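Local coordinates for protein-L-isoaspartate(D-aspartate) O-methyltransferase (Sulfolobus tokodaii, PDB 1VBF) that probably transfers a methyl group from S-adenosyl-L-methionine to L-isoaspartyl residues of damaged proteins, a step toward their repair or degradation, at residues N214-E217 with R218-K221; V23-S26 with L27-E31; E3-E6 with I7-I11; G59-M62 with L63-D67; S97-N101 with E102-N106. All coordinates share one frame; numbering follows the deposited sequence.

Every contact is local, between neighbouring turns or across a cap, so none closes a long loop; the five lie in series, without nesting or crossing. From the N terminus come contact 3 on helix 4-10, contact 2 in the loop after helix 14-22, contact 4 on helix 56-65, contact 5 at the passage from strand 94-99 to helix 102-109, and contact 1 on helix 209-223. Contacts 3 and 4 touch, with Ile11 packed on Ile60 and beside Asp64, which ties the first helix to helix 56-65. Contact 1 stands apart: its nearest atoms are about 19 Å from those of contact 5. Contacts 1, 2 and 5 all reach the same neighbouring subunit.

Contact 1 of 5, residues N214-E217 with R218-K221; sequences NKLE and RQIK
Lys215, Arg218 and Gln219 meet on successive turns of helix 209-223, the C-terminal helix of a protein that assembles through a trimeric coiled coil. Gln219 N donates to Lys215 O at 2.8 Å with an N-H...O angle of 167°, a regular alpha-helical bond. The side chains of this pair also meet: Lys215 runs fully extended, and the Gln219 amide comes against its flank, with Gln219 NE2 3.8 Å from Lys215 CG. The same NE2 lies 3.5 Å from Leu216 CD1. Arg218 bends at chi2 (86°), which folds it back over the preceding turn and places Arg218 CD 3.3 Å from Asn214 O. Leu216 and Ile220 supply the apolar side that faces the other subunits: Leu216 packs on Leu216 of a second subunit and on Ile220 of a third, consistent with the coiled coil. Beside it, Glu217 OE2 forms a salt bridge with Arg212 of the second subunit. Ile220 N donates to Leu216 O at 2.9 Å, with an N-H...O angle of 174°.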
loop_
_atom_site.group_PDB
_atom_site.type_symbol
_atom_site.label_atom_id
_atom_site.label_comp_id
_atom_site.label_asym_id
_atom_site.label_seq_id
_atom_site.Cartn_x
_atom_site.Cartn_y
_atom_site.Cartn_z
ATOM N N ASN B 214 -1.830 -9.004 -4.344
ATOM C CA ASN B 214 -1.344 -10.218 -5.000
ATOM C C ASN B 214 -2.552 -11.009 -5.485
ATOM O O ASN B 214 -2.530 -11.620 -6.546
ATOM C CB ASN B 214 -0.572 -11.090 -4.017
ATOM C CG ASN B 214 0.826 -10.590 -3.763
ATOM O OD1 ASN B 214 1.392 -10.822 -2.689
ATOM N ND2 ASN B 214 1.401 -9.900 -4.747
ATOM N N LYS B 215 -3.604 -11.010 -4.682
ATOM C CA LYS B 215 -4.817 -11.725 -5.038
ATOM C C LYS B 215 -5.532 -11.026 -6.189
ATOM O O LYS B 215 -5.945 -11.661 -7.161
ATOM C CB LYS B 215 -5.753 -11.811 -3.834
ATOM C CG LYS B 215 -7.046 -12.553 -4.124
ATOM C CD LYS B 215 -7.884 -12.662 -2.870
ATOM C CE LYS B 215 -9.247 -13.287 -3.135
ATOM N NZ LYS B 215 -10.027 -13.368 -1.861
ATOM N N LEU B 216 -5.692 -9.716 -6.073
ATOM C CA LEU B 216 -6.351 -8.980 -7.125
ATOM C C LEU B 216 -5.633 -9.319 -8.428
ATOM O O LEU B 216 -6.271 -9.683 -9.421
ATOM C CB LEU B 216 -6.305 -7.475 -6.827
ATOM C CG LEU B 216 -7.586 -6.771 -6.338
ATOM C CD1 LEU B 216 -8.631 -7.779 -5.874
ATOM C CD2 LEU B 216 -7.232 -5.795 -5.211
ATOM N N GLU B 217 -4.303 -9.229 -8.405
ATOM C CA GLU B 217 -3.474 -9.528 -9.576
ATOM C C GLU B 217 -3.680 -10.965 -10.066
ATOM O O GLU B 217 -3.543 -11.253 -11.256
ATOM C CB GLU B 217 -1.995 -9.301 -9.249
ATOM C CG GLU B 217 -1.567 -7.844 -9.221
ATOM C CD GLU B 217 -0.151 -7.661 -8.687
ATOM O OE1 GLU B 217 0.502 -6.642 -9.020
ATOM O OE2 GLU B 217 0.300 -8.538 -7.917
ATOM N N ARG B 218 -4.004 -11.868 -9.148
ATOM C CA ARG B 218 -4.229 -13.252 -9.516
ATOM C C ARG B 218 -5.550 -13.348 -10.264
ATOM O O ARG B 218 -5.629 -13.946 -11.335
ATOM C CB ARG B 218 -4.295 -14.148 -8.271
ATOM C CG ARG B 218 -3.181 -15.212 -8.152
ATOM C CD ARG B 218 -1.897 -14.671 -7.486
ATOM N NE ARG B 218 -1.612 -15.284 -6.184
ATOM C CZ ARG B 218 -2.417 -15.230 -5.124
ATOM N NH1 ARG B 218 -3.579 -14.589 -5.186
ATOM N NH2 ARG B 218 -2.052 -15.814 -3.993
ATOM N N GLN B 219 -6.584 -12.744 -9.691
ATOM C CA GLN B 219 -7.916 -12.776 -10.280
ATOM C C GLN B 219 -7.998 -12.073 -11.626
ATOM O O GLN B 219 -8.578 -12.612 -12.566
ATOM C CB GLN B 219 -8.929 -12.177 -9.303
ATOM C CG GLN B 219 -8.909 -12.866 -7.963
ATOM C CD GLN B 219 -9.900 -12.286 -6.986
ATOM O OE1 GLN B 219 -10.916 -12.903 -6.688
ATOM N NE2 GLN B 219 -9.615 -11.092 -6.481
ATOM N N ILE B 220 -7.424 -10.882 -11.737
ATOM C CA ILE B 220 -7.470 -10.183 -13.009
ATOM C C ILE B 220 -6.751 -11.002 -14.058
ATOM O O ILE B 220 -7.128 -10.994 -15.225
ATOM C CB ILE B 220 -6.838 -8.791 -12.916
ATOM C CG1 ILE B 220 -7.840 -7.834 -12.274
ATOM C CG2 ILE B 220 -6.449 -8.288 -14.296
ATOM C CD1 ILE B 220 -7.431 -6.369 -12.306
ATOM N N LYS B 221 -5.720 -11.722 -13.637
ATOM C CA LYS B 221 -4.958 -12.545 -14.558
ATOM C C LYS B 221 -5.872 -13.645 -15.089
ATOM O O LYS B 221 -5.809 -14.021 -16.261
ATOM C CB LYS B 221 -3.757 -13.159 -13.832
ATOM C CG LYS B 221 -2.507 -13.296 -14.686
ATOM C CD LYS B 221 -2.759 -14.157 -15.914
ATOM C CE LYS B 221 -1.538 -14.207 -16.824
ATOM N NZ LYS B 221 -1.792 -15.039 -18.037
#

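Contact 2 of 5, residues V23-S26 with L27-E31; sequences VDRS and LFLPE
Val23 and Phe28 cross at about a right angle, Val23 CG1 lying 3.6 Å from Phe28 CE1. The methyl is presented because CG1 stands opposite the backbone N across the chi1 bond (179°). At the edge of the same ring, in its plane, sits Asp24 O, 3.6 Å from Phe28 CD1. Asp24 and Leu27 also meet nearly perpendicular, with Asp24 OD2 3.6 Å from Leu27 CD1. Between them the chain forms an Asx turn: Asp24 OD1 accepts Ser26 N at 3.1 Å and Ser26 OG at 2.6 Å, both from one face of the carboxylate. Overlapping it is a short 3-10 turn, with Leu27 N bonded to Asp24 O at 2.9 Å and Phe28 N to Arg25 O at 3.2 Å. This turn leads out of helix 14-22, and Val23 and Phe28 both pack on helix 83-91. Arg25 runs extended, and Leu29 CD1 lies over one face of its guanidinium, whose NH1 is hydrogen-bonded to Ala37 O.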
loop_
_atom_site.group_PDB
_atom_site.type_symbol
_atom_site.label_atom_id
_atom_site.label_comp_id
_atom_site.label_asym_id
_atom_site.label_seq_id
_atom_site.Cartn_x
_atom_site.Cartn_y
_atom_site.Cartn_z
ATOM N N VAL B 23 22.304 -32.116 24.263
ATOM C CA VAL B 23 21.618 -32.566 23.044
ATOM C C VAL B 23 22.247 -32.037 21.752
ATOM O O VAL B 23 22.387 -30.836 21.548
ATOM C CB VAL B 23 20.094 -32.197 23.086
ATOM C CG1 VAL B 23 19.400 -32.635 21.805
ATOM C CG2 VAL B 23 19.426 -32.857 24.300
ATOM N N ASP B 24 22.625 -32.949 20.873
ATOM C CA ASP B 24 23.264 -32.559 19.627
ATOM C C ASP B 24 22.222 -32.243 18.565
ATOM O O ASP B 24 21.680 -33.147 17.934
ATOM C CB ASP B 24 24.204 -33.681 19.154
ATOM C CG ASP B 24 24.931 -33.335 17.868
ATOM O OD1 ASP B 24 24.821 -32.171 17.426
ATOM O OD2 ASP B 24 25.613 -34.221 17.300
ATOM N N ARG B 25 21.963 -30.956 18.366
ATOM C CA ARG B 25 20.967 -30.506 17.399
ATOM C C ARG B 25 21.213 -30.934 15.938
ATOM O O ARG B 25 20.296 -30.962 15.129
ATOM C CB ARG B 25 20.816 -28.982 17.511
ATOM C CG ARG B 25 19.754 -28.367 16.607
ATOM C CD ARG B 25 19.373 -26.965 17.089
ATOM N NE ARG B 25 18.403 -26.307 16.208
ATOM C CZ ARG B 25 18.701 -25.358 15.320
ATOM N NH1 ARG B 25 19.947 -24.935 15.188
ATOM N NH2 ARG B 25 17.753 -24.841 14.550
ATOM N N SER B 26 22.432 -31.283 15.579
ATOM C CA SER B 26 22.649 -31.698 14.203
ATOM C C SER B 26 22.007 -33.074 13.978
ATOM O O SER B 26 21.779 -33.499 12.833
ATOM C CB SER B 26 24.143 -31.746 13.897
ATOM O OG SER B 26 24.795 -32.594 14.814
ATOM N N LEU B 27 21.715 -33.761 15.080
ATOM C CA LEU B 27 21.092 -35.075 15.027
ATOM C C LEU B 27 19.606 -35.013 14.661
ATOM O O LEU B 27 18.982 -36.044 14.381
ATOM C CB LEU B 27 21.265 -35.805 16.365
ATOM C CG LEU B 27 22.384 -36.861 16.521
ATOM C CD1 LEU B 27 23.579 -36.596 15.589
ATOM C CD2 LEU B 27 22.825 -36.868 17.987
ATOM N N PHE B 28 19.020 -33.823 14.662
ATOM C CA PHE B 28 17.628 -33.740 14.300
ATOM C C PHE B 28 17.475 -32.977 13.010
ATOM O O PHE B 28 16.366 -32.847 12.497
ATOM C CB PHE B 28 16.833 -33.050 15.380
ATOM C CG PHE B 28 16.946 -33.691 16.715
ATOM C CD1 PHE B 28 18.111 -33.562 17.460
ATOM C CD2 PHE B 28 15.862 -34.369 17.268
ATOM C CE1 PHE B 28 18.198 -34.098 18.743
ATOM C CE2 PHE B 28 15.938 -34.909 18.549
ATOM C CZ PHE B 28 17.112 -34.767 19.292
ATOM N N LEU B 29 18.590 -32.474 12.485
ATOM C CA LEU B 29 18.581 -31.720 11.235
ATOM C C LEU B 29 19.002 -32.569 10.039
ATOM O O LEU B 29 19.884 -33.421 10.164
ATOM C CB LEU B 29 19.508 -30.511 11.357
ATOM C CG LEU B 29 19.060 -29.393 12.303
ATOM C CD1 LEU B 29 20.214 -28.430 12.527
ATOM C CD2 LEU B 29 17.841 -28.651 11.732
ATOM N N PRO B 30 18.381 -32.344 8.863
ATOM C CA PRO B 30 18.696 -33.092 7.634
ATOM C C PRO B 30 20.147 -32.821 7.232
ATOM O O PRO B 30 20.822 -31.994 7.850
ATOM C CB PRO B 30 17.725 -32.514 6.593
ATOM C CG PRO B 30 16.677 -31.846 7.393
ATOM C CD PRO B 30 17.401 -31.287 8.584
ATOM N N GLU B 31 20.610 -33.497 6.188
ATOM C CA GLU B 31 21.973 -33.343 5.689
ATOM C C GLU B 31 22.258 -31.909 5.228
ATOM O O GLU B 31 23.237 -31.275 5.645
ATOM C CB GLU B 31 22.172 -34.321 4.526
ATOM C CG GLU B 31 23.518 -34.256 3.800
ATOM C CD GLU B 31 24.699 -34.464 4.734
ATOM O OE1 GLU B 31 24.488 -35.043 5.837
ATOM O OE2 GLU B 31 25.830 -34.054 4.359
#

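Contact 3 of 5, residues E3-E6 with I7-I11; sequences EKEE and ILRKI
Lys4 O receives Leu8 N at 2.9 Å, the shortest of three backbone bonds that join the first turn of helix 4-10 to the second. Ile7 N bonds to Glu3 O at 3.2 Å with an N-H...O angle of 169°, and Arg9 N to Glu5 O at 3.0 Å, so the i to i+4 pattern is regular. Glu3 holds the N-cap position, but its carboxylate turns to the loop, where OE2 accepts His40 N. Lys4 likewise leaves the turn, its NZ bonding to Asn21 O of helix 14-22. Ile7, the buried residue of the turn, packs on Ile60 of helix 56-65, and its CG1 lies beside Glu3 O. On the outer side Glu5 bends at chi2 (-78°) and brings OE2 against the aliphatic part of Arg9, 3.6 Å from Arg9 CD; the two side chains slant across each other with carboxylate and guanidinium planes 67° apart. The charged ends stay separate, Glu5 OE2 lying 5.0 Å from Arg9 NE. Any attraction between the two charges is therefore probably long-range, not a direct ion pair, and the close part of their contact is between a carboxylate oxygen and methylenes.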
loop_
_atom_site.group_PDB
_atom_site.type_symbol
_atom_site.label_atom_id
_atom_site.label_comp_id
_atom_site.label_asym_id
_atom_site.label_seq_id
_atom_site.Cartn_x
_atom_site.Cartn_y
_atom_site.Cartn_z
ATOM N N GLU B 3 27.827 -20.325 17.717
ATOM C CA GLU B 3 27.025 -19.382 18.472
ATOM C C GLU B 3 26.455 -20.088 19.676
ATOM O O GLU B 3 25.660 -19.523 20.417
ATOM C CB GLU B 3 25.910 -18.822 17.599
ATOM C CG GLU B 3 26.446 -18.015 16.433
ATOM C CD GLU B 3 25.356 -17.411 15.568
ATOM O OE1 GLU B 3 24.535 -16.628 16.105
ATOM O OE2 GLU B 3 25.327 -17.710 14.348
ATOM N N LYS B 4 26.895 -21.327 19.866
ATOM C CA LYS B 4 26.430 -22.152 20.968
ATOM C C LYS B 4 26.718 -21.550 22.351
ATOM O O LYS B 4 25.818 -21.485 23.208
ATOM C CB LYS B 4 27.035 -23.556 20.850
ATOM C CG LYS B 4 26.479 -24.583 21.830
ATOM C CD LYS B 4 27.028 -25.967 21.546
ATOM C CE LYS B 4 26.250 -27.072 22.292
ATOM N NZ LYS B 4 26.928 -27.669 23.498
ATOM N N GLU B 5 27.963 -21.106 22.556
ATOM C CA GLU B 5 28.380 -20.489 23.815
ATOM C C GLU B 5 27.640 -19.161 24.048
ATOM O O GLU B 5 27.284 -18.861 25.180
ATOM C CB GLU B 5 29.898 -20.280 23.823
ATOM C CG GLU B 5 30.503 -19.740 25.136
ATOM C CD GLU B 5 30.305 -18.213 25.360
ATOM O OE1 GLU B 5 30.255 -17.431 24.371
ATOM O OE2 GLU B 5 30.229 -17.791 26.543
ATOM N N GLU B 6 27.404 -18.370 22.998
ATOM C CA GLU B 6 26.665 -17.109 23.166
ATOM C C GLU B 6 25.298 -17.413 23.799
ATOM O O GLU B 6 24.892 -16.795 24.791
ATOM C CB GLU B 6 26.337 -16.424 21.830
ATOM C CG GLU B 6 27.448 -16.176 20.831
ATOM C CD GLU B 6 26.965 -15.289 19.655
ATOM O OE1 GLU B 6 26.760 -14.068 19.872
ATOM O OE2 GLU B 6 26.774 -15.810 18.524
ATOM N N ILE B 7 24.591 -18.354 23.173
ATOM C CA ILE B 7 23.263 -18.745 23.597
ATOM C C ILE B 7 23.224 -19.360 24.985
ATOM O O ILE B 7 22.313 -19.066 25.768
ATOM C CB ILE B 7 22.622 -19.737 22.595
ATOM C CG1 ILE B 7 22.627 -19.139 21.189
ATOM C CG2 ILE B 7 21.188 -20.025 22.993
ATOM C CD1 ILE B 7 21.945 -19.979 20.171
ATOM N N LEU B 8 24.219 -20.196 25.283
ATOM C CA LEU B 8 24.310 -20.888 26.568
ATOM C C LEU B 8 24.517 -19.915 27.716
ATOM O O LEU B 8 23.957 -20.081 28.791
ATOM C CB LEU B 8 25.458 -21.892 26.523
ATOM C CG LEU B 8 25.495 -23.079 27.485
ATOM C CD1 LEU B 8 26.797 -23.824 27.257
ATOM C CD2 LEU B 8 25.413 -22.625 28.922
ATOM N N ARG B 9 25.324 -18.895 27.482
ATOM C CA ARG B 9 25.625 -17.878 28.483
ATOM C C ARG B 9 24.338 -17.191 28.979
ATOM O O ARG B 9 24.191 -16.867 30.164
ATOM C CB ARG B 9 26.547 -16.826 27.857
ATOM C CG ARG B 9 27.688 -16.382 28.734
ATOM C CD ARG B 9 28.384 -15.151 28.166
ATOM N NE ARG B 9 27.616 -13.922 28.388
ATOM C CZ ARG B 9 28.072 -12.690 28.150
ATOM N NH1 ARG B 9 29.300 -12.506 27.674
ATOM N NH2 ARG B 9 27.301 -11.638 28.404
ATOM N N LYS B 10 23.416 -16.977 28.047
ATOM C CA LYS B 10 22.149 -16.315 28.320
ATOM C C LYS B 10 21.116 -17.138 29.091
ATOM O O LYS B 10 20.256 -16.561 29.751
ATOM C CB LYS B 10 21.500 -15.887 27.003
ATOM C CG LYS B 10 22.248 -14.866 26.167
ATOM C CD LYS B 10 21.593 -14.811 24.787
ATOM C CE LYS B 10 21.760 -13.462 24.109
ATOM N NZ LYS B 10 20.808 -13.328 22.956
ATOM N N ILE B 11 21.177 -18.468 28.988
ATOM C CA ILE B 11 20.197 -19.320 29.660
ATOM C C ILE B 11 20.120 -19.153 31.186
ATOM O O ILE B 11 21.086 -19.379 31.908
ATOM C CB ILE B 11 20.423 -20.811 29.297
ATOM C CG1 ILE B 11 20.310 -20.964 27.780
ATOM C CG2 ILE B 11 19.438 -21.733 30.085
ATOM C CD1 ILE B 11 20.631 -22.325 27.299
#

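Contact 4 of 5, residues G59-M62 with L63-D67; sequences GIFM and LDELD
Phe61 and Glu65, four residues apart on helix 56-65, make a CH-pi contact. Glu65 CG lies over one face of the ring, 3.9 Å from the Phe61 centroid and 25° off the ring normal, displaced toward the rim. The ring is carried forward along the helix because Phe61 CG stands trans to the backbone N (chi1 173°). A bend at chi2 of Glu65 swings its carboxylate back alongside the ring, turned only 27° from the ring plane, and Glu65 OE2 comes to 3.8 Å from Phe61 CE1. The helix backbone sets this spacing: Glu65 N bonds to Phe61 O at 2.9 Å, preceded by Asp64 N to Ile60 O at 2.8 Å and Leu63 N to Gly59 O at 2.9 Å. In the next shell, buried side chains join this helix to the methyltransferase core, Ile60 and Leu63 packing on Leu87 of helix 83-91, Ile60 also on Phe20 of helix 14-22, and selenomethionine Met62 on Trp141 and Phe193. Both oxygens of Asp64 are engaged by backbone N-H groups just ahead of helix 14-22, OD2 by Lys12 N and OD1 by Thr13 N. Past the helix, where Asp67 takes a positive phi, Arg137 NH1 is held twice, by a hydrogen bond to Leu66 O and a salt bridge to Asp67 OD2.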
loop_
_atom_site.group_PDB
_atom_site.type_symbol
_atom_site.label_atom_id
_atom_site.label_comp_id
_atom_site.label_asym_id
_atom_site.label_seq_id
_atom_site.Cartn_x
_atom_site.Cartn_y
_atom_site.Cartn_z
ATOM N N GLY B 59 13.873 -20.222 19.930
ATOM C CA GLY B 59 13.506 -21.433 20.663
ATOM C C GLY B 59 14.065 -21.565 22.084
ATOM O O GLY B 59 13.345 -21.885 23.045
ATOM N N ILE B 60 15.357 -21.314 22.228
ATOM C CA ILE B 60 15.990 -21.412 23.537
ATOM C C ILE B 60 15.433 -20.349 24.477
ATOM O O ILE B 60 15.263 -20.587 25.687
ATOM C CB ILE B 60 17.523 -21.265 23.412
ATOM C CG1 ILE B 60 18.054 -22.337 22.459
ATOM C CG2 ILE B 60 18.178 -21.414 24.770
ATOM C CD1 ILE B 60 17.554 -23.745 22.819
ATOM N N PHE B 61 15.158 -19.174 23.913
ATOM C CA PHE B 61 14.593 -18.086 24.695
ATOM C C PHE B 61 13.200 -18.496 25.200
ATOM O O PHE B 61 12.866 -18.310 26.368
ATOM C CB PHE B 61 14.493 -16.799 23.849
ATOM C CG PHE B 61 13.776 -15.681 24.546
ATOM C CD1 PHE B 61 14.287 -15.134 25.726
ATOM C CD2 PHE B 61 12.536 -15.247 24.090
ATOM C CE1 PHE B 61 13.565 -14.176 26.450
ATOM C CE2 PHE B 61 11.802 -14.287 24.803
ATOM C CZ PHE B 61 12.316 -13.753 25.987
HETATM N N MSE B 62 12.394 -19.064 24.313
HETATM C CA MSE B 62 11.061 -19.501 24.684
HETATM C C MSE B 62 11.080 -20.575 25.765
HETATM O O MSE B 62 10.360 -20.473 26.768
HETATM C CB MSE B 62 10.330 -19.991 23.449
HETATM C CG MSE B 62 10.212 -18.902 22.401
HETATM SE SE MSE B 62 9.047 -19.332 20.917
HETATM C CE MSE B 62 10.401 -19.465 19.556
ATOM N N LEU B 63 11.909 -21.601 25.573
ATOM C CA LEU B 63 12.006 -22.657 26.573
ATOM C C LEU B 63 12.534 -22.090 27.884
ATOM O O LEU B 63 12.058 -22.460 28.956
ATOM C CB LEU B 63 12.920 -23.782 26.097
ATOM C CG LEU B 63 12.478 -24.538 24.835
ATOM C CD1 LEU B 63 13.364 -25.759 24.655
ATOM C CD2 LEU B 63 11.002 -24.945 24.935
ATOM N N ASP B 64 13.500 -21.178 27.808
ATOM C CA ASP B 64 14.054 -20.588 29.019
ATOM C C ASP B 64 12.958 -19.835 29.770
ATOM O O ASP B 64 12.890 -19.860 31.002
ATOM C CB ASP B 64 15.224 -19.663 28.669
ATOM C CG ASP B 64 16.145 -19.384 29.866
ATOM O OD1 ASP B 64 16.159 -20.193 30.833
ATOM O OD2 ASP B 64 16.878 -18.361 29.829
ATOM N N GLU B 65 12.071 -19.194 29.026
ATOM C CA GLU B 65 10.978 -18.440 29.624
ATOM C C GLU B 65 9.850 -19.334 30.132
ATOM O O GLU B 65 8.988 -18.867 30.884
ATOM C CB GLU B 65 10.414 -17.462 28.597
ATOM C CG GLU B 65 11.275 -16.236 28.341
ATOM C CD GLU B 65 11.228 -15.250 29.496
ATOM O OE1 GLU B 65 10.120 -14.881 29.930
ATOM O OE2 GLU B 65 12.301 -14.837 29.976
ATOM N N LEU B 66 9.861 -20.605 29.712
ATOM C CA LEU B 66 8.835 -21.585 30.085
ATOM C C LEU B 66 8.959 -22.056 31.527
ATOM O O LEU B 66 8.025 -22.665 32.078
ATOM C CB LEU B 66 8.912 -22.803 29.165
ATOM C CG LEU B 66 7.669 -23.325 28.415
ATOM C CD1 LEU B 66 7.972 -24.738 27.973
ATOM C CD2 LEU B 66 6.408 -23.318 29.267
ATOM N N ASP B 67 10.123 -21.791 32.126
ATOM C CA ASP B 67 10.399 -22.171 33.505
ATOM C C ASP B 67 10.222 -23.680 33.661
ATOM O O ASP B 67 9.324 -24.167 34.339
ATOM C CB ASP B 67 9.478 -21.382 34.451
ATOM C CG ASP B 67 9.743 -21.672 35.941
ATOM O OD1 ASP B 67 10.927 -21.719 36.367
ATOM O OD2 ASP B 67 8.752 -21.836 36.697
#

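Contact 5 of 5, residues S97-N101 with E102-N106; sequences SVEIN and EKMYN
With CG trans to the backbone N (chi1 178°) and the amide turned at chi2 (-67°), Asn101 places OD1 over the first turn of helix 102-109. There it accepts Met104 N at 2.9 Å with an N-H...O angle of 163°, a classical N-cap. Asn101 O begins the helical pattern in its turn, taking Tyr105 N at 2.9 Å. The cap residue is positioned by Glu99, whose chain bends at chi2 and whose OE1 curls back to accept Asn101 N at 2.9 Å, on the anti side and close to the carboxylate plane. Its other oxygen, OE2, accepts Gly80 N. The Glu99 carboxylate also lies against selenomethionine Met104, the two side chains slanting across each other, with Glu99 CD 3.5 Å from Met104 CG. Class I methyltransferases commonly have an acidic residue that meets the cosubstrate ribose at the end of the second strand of the Rossmann-like sheet; Glu99, ending strand 94-99, is in a comparable place, so a similar role is possible. The contact is the strand-to-helix connection of the beta-alpha-beta unit formed by strand 94-99, helix 102-109 and strand 118-122. Met104 packs on strand 45-48, whereas Tyr105 and Glu102 lean on Leu122 of strand 118-122.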
loop_
_atom_site.group_PDB
_atom_site.type_symbol
_atom_site.label_atom_id
_atom_site.label_comp_id
_atom_site.label_asym_id
_atom_site.label_seq_id
_atom_site.Cartn_x
_atom_site.Cartn_y
_atom_site.Cartn_z
ATOM N N SER B 97 3.601 -34.503 23.036
ATOM C CA SER B 97 3.836 -33.615 21.910
ATOM C C SER B 97 3.004 -33.938 20.664
ATOM O O SER B 97 3.051 -35.053 20.149
ATOM C CB SER B 97 5.309 -33.646 21.545
ATOM O OG SER B 97 5.579 -32.862 20.398
ATOM N N VAL B 98 2.292 -32.933 20.154
ATOM C CA VAL B 98 1.419 -33.095 19.001
ATOM C C VAL B 98 1.952 -32.530 17.677
ATOM O O VAL B 98 2.517 -31.449 17.653
ATOM C CB VAL B 98 0.072 -32.403 19.289
ATOM C CG1 VAL B 98 -0.928 -32.721 18.188
ATOM C CG2 VAL B 98 -0.423 -32.798 20.678
ATOM N N GLU B 99 1.748 -33.254 16.579
ATOM C CA GLU B 99 2.160 -32.811 15.253
ATOM C C GLU B 99 0.993 -33.062 14.282
ATOM O O GLU B 99 0.440 -34.156 14.254
ATOM C CB GLU B 99 3.394 -33.570 14.792
ATOM C CG GLU B 99 3.711 -33.313 13.329
ATOM C CD GLU B 99 3.990 -31.845 13.047
ATOM O OE1 GLU B 99 3.451 -31.307 12.054
ATOM O OE2 GLU B 99 4.754 -31.230 13.822
ATOM N N ILE B 100 0.619 -32.066 13.482
ATOM C CA ILE B 100 -0.515 -32.216 12.575
ATOM C C ILE B 100 -0.167 -32.718 11.186
ATOM O O ILE B 100 -1.009 -33.296 10.493
ATOM C CB ILE B 100 -1.295 -30.866 12.439
ATOM C CG1 ILE B 100 -2.660 -31.094 11.803
ATOM C CG2 ILE B 100 -0.540 -29.893 11.559
ATOM C CD1 ILE B 100 -3.584 -29.891 11.951
ATOM N N ASN B 101 1.079 -32.500 10.788
ATOM C CA ASN B 101 1.538 -32.888 9.460
ATOM C C ASN B 101 2.141 -34.267 9.528
ATOM O O ASN B 101 3.090 -34.505 10.268
ATOM C CB ASN B 101 2.555 -31.864 8.957
ATOM C CG ASN B 101 3.129 -32.218 7.600
ATOM O OD1 ASN B 101 3.858 -33.200 7.452
ATOM N ND2 ASN B 101 2.812 -31.413 6.603
ATOM N N GLU B 102 1.578 -35.180 8.751
ATOM C CA GLU B 102 2.050 -36.545 8.759
ATOM C C GLU B 102 3.507 -36.736 8.362
ATOM O O GLU B 102 4.238 -37.428 9.064
ATOM C CB GLU B 102 1.147 -37.428 7.892
ATOM C CG GLU B 102 1.583 -38.898 7.910
ATOM C CD GLU B 102 0.450 -39.894 7.682
ATOM O OE1 GLU B 102 0.760 -41.078 7.409
ATOM O OE2 GLU B 102 -0.734 -39.502 7.786
ATOM N N LYS B 103 3.946 -36.138 7.259
ATOM C CA LYS B 103 5.332 -36.292 6.838
ATOM C C LYS B 103 6.285 -35.860 7.942
ATOM O O LYS B 103 7.295 -36.502 8.185
ATOM C CB LYS B 103 5.596 -35.483 5.579
ATOM C CG LYS B 103 4.698 -35.882 4.445
ATOM C CD LYS B 103 5.122 -35.245 3.145
ATOM C CE LYS B 103 4.184 -35.614 2.014
ATOM N NZ LYS B 103 4.173 -37.088 1.834
HETATM N N MSE B 104 5.947 -34.768 8.617
HETATM C CA MSE B 104 6.740 -34.255 9.718
HETATM C C MSE B 104 6.747 -35.262 10.880
HETATM O O MSE B 104 7.786 -35.511 11.499
HETATM C CB MSE B 104 6.154 -32.919 10.183
HETATM C CG MSE B 104 6.974 -32.213 11.264
HETATM SE SE MSE B 104 8.719 -31.495 10.702
HETATM C CE MSE B 104 8.748 -31.988 8.827
ATOM N N TYR B 105 5.571 -35.819 11.164
ATOM C CA TYR B 105 5.355 -36.815 12.217
ATOM C C TYR B 105 6.262 -38.029 11.985
ATOM O O TYR B 105 6.846 -38.592 12.922
ATOM C CB TYR B 105 3.888 -37.269 12.186
ATOM C CG TYR B 105 3.525 -38.361 13.170
ATOM C CD1 TYR B 105 3.480 -38.100 14.529
ATOM C CD2 TYR B 105 3.264 -39.666 12.740
ATOM C CE1 TYR B 105 3.195 -39.102 15.443
ATOM C CE2 TYR B 105 2.975 -40.670 13.647
ATOM C CZ TYR B 105 2.944 -40.378 14.995
ATOM O OH TYR B 105 2.668 -41.358 15.908
ATOM N N ASN B 106 6.358 -38.424 10.719
ATOM C CA ASN B 106 7.166 -39.559 10.331
ATOM C C ASN B 106 8.644 -39.275 10.541
ATOM O O ASN B 106 9.353 -40.055 11.187
ATOM C CB ASN B 106 6.920 -39.927 8.862
ATOM C CG ASN B 106 5.505 -40.449 8.604
ATOM O OD1 ASN B 106 4.884 -41.052 9.477
ATOM N ND2 ASN B 106 5.002 -40.234 7.391
#